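Local atomic coordinates of tripeptidase (Staphylococcus aureus subsp. aureus, PDB entry 3RZA), a protein that probably acts as a metal-dependent tripeptidase of the M20/M25/M40 peptidase family, hydrolysing short peptides. Residues E325-R328 with S333-T336. Sequence-based numbering, arbitrary orientation. Where two conformers were deposited one is given.
Sequences ESAR and SANT
Arg328 reaches Ala334 through the middle of its aliphatic chain. From CB, which stays 4.6 Å from Ala334 CB, the side chain leaves the helix with CG beside the backbone N and anti to the carbonyl carbon (chi1 -74°). That places CG against the methyl, 3.5 Å from Ala334 CB. CD has already drawn back to 4.4 Å from the same CB, and a bend at chi3 takes NE farther away before the guanidinium curls back, with NH1 4.2 Å from Ala334 CB. The group lies oblique to that methyl, while one face looks toward the backbone N of Glu325, which sits nearer its margin than its centre. Here helix 318-329 turns through a short loop into strand 336-338, an alpha-to-beta connection whose strand runs parallel to strand 194-209 in the large mixed sheet; the backbone of Asn335 is already hydrogen-bonded to that of Thr194. Ala334 adopts left-handed helical backbone angles (phi 61°, psi 28°), and its methyl points back at the helix it follows. On the buried side, Ala327 CB packs 3.7 Å from Ala334 CA. Gln324, about one turn before Ala327 on the same helix, donates an N-H of NE2 to Ala334 O.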
loop_
_atom_site.group_PDB
_atom_site.type_symbol
_atom_site.label_atom_id
_atom_site.label_comp_id
_atom_site.label_asym_id
_atom_site.label_seq_id
_atom_site.Cartn_x
_atom_site.Cartn_y
_atom_site.Cartn_z
ATOM N N GLU A 325 26.057 -37.971 17.775
ATOM C CA GLU A 325 27.286 -38.498 18.443
ATOM C C GLU A 325 28.328 -37.391 18.676
ATOM O O GLU A 325 28.852 -37.253 19.800
ATOM C CB GLU A 325 27.913 -39.640 17.633
ATOM C CG GLU A 325 29.128 -40.352 18.330
ATOM C CD GLU A 325 29.788 -41.448 17.465
ATOM O OE1 GLU A 325 29.186 -41.890 16.467
ATOM O OE2 GLU A 325 30.926 -41.849 17.793
ATOM N N SER A 326 28.594 -36.598 17.631
ATOM C CA SER A 326 29.530 -35.435 17.715
ATOM C C SER A 326 29.097 -34.434 18.807
ATOM O O SER A 326 29.924 -33.967 19.594
ATOM C CB SER A 326 29.681 -34.741 16.360
ATOM O OG SER A 326 28.521 -33.970 15.965
ATOM N N ALA A 327 27.796 -34.190 18.891
ATOM C CA ALA A 327 27.222 -33.341 19.920
ATOM C C ALA A 327 27.408 -33.933 21.348
ATOM O O ALA A 327 27.874 -33.230 22.249
ATOM C CB ALA A 327 25.691 -33.026 19.604
ATOM N N ARG A 328 27.089 -35.214 21.528
ATOM C CA ARG A 328 27.311 -35.897 22.823
ATOM C C ARG A 328 28.770 -35.947 23.249
ATOM O O ARG A 328 29.085 -35.691 24.432
ATOM C CB ARG A 328 26.758 -37.318 22.818
ATOM C CG ARG A 328 25.249 -37.398 22.904
ATOM C CD ARG A 328 24.795 -38.802 23.236
ATOM N NE ARG A 328 25.165 -39.732 22.164
ATOM C CZ ARG A 328 24.445 -40.011 21.059
ATOM N NH1 ARG A 328 23.220 -39.473 20.823
ATOM N NH2 ARG A 328 24.958 -40.864 20.173
ATOM N N SER A 333 23.568 -30.978 23.871
ATOM C CA SER A 333 22.248 -31.636 24.015
ATOM C C SER A 333 22.006 -32.855 23.093
ATOM O O SER A 333 21.321 -33.781 23.485
ATOM C CB SER A 333 21.123 -30.628 23.772
ATOM O OG SER A 333 21.021 -30.334 22.374
ATOM N N ALA A 334 22.543 -32.832 21.882
ATOM C CA ALA A 334 22.299 -33.906 20.871
ATOM C C ALA A 334 20.830 -34.077 20.466
ATOM O O ALA A 334 20.431 -35.166 20.042
ATOM C CB ALA A 334 22.900 -35.274 21.326
ATOM N N ASN A 335 20.055 -32.991 20.541
ATOM C CA ASN A 335 18.642 -32.950 20.148
ATOM C C ASN A 335 18.500 -32.926 18.621
ATOM O O ASN A 335 19.413 -32.481 17.919
ATOM C CB ASN A 335 17.959 -31.697 20.723
ATOM C CG ASN A 335 17.886 -31.709 22.242
ATOM O OD1 ASN A 335 17.792 -32.763 22.861
ATOM N ND2 ASN A 335 17.908 -30.530 22.844
ATOM N N THR A 336 17.375 -33.398 18.133
ATOM C CA THR A 336 17.011 -33.344 16.753
ATOM C C THR A 336 15.690 -32.588 16.711
ATOM O O THR A 336 14.795 -32.885 17.510
ATOM C CB THR A 336 16.813 -34.739 16.217
ATOM O OG1 THR A 336 15.835 -35.416 17.013
ATOM C CG2 THR A 336 18.123 -35.497 16.282
#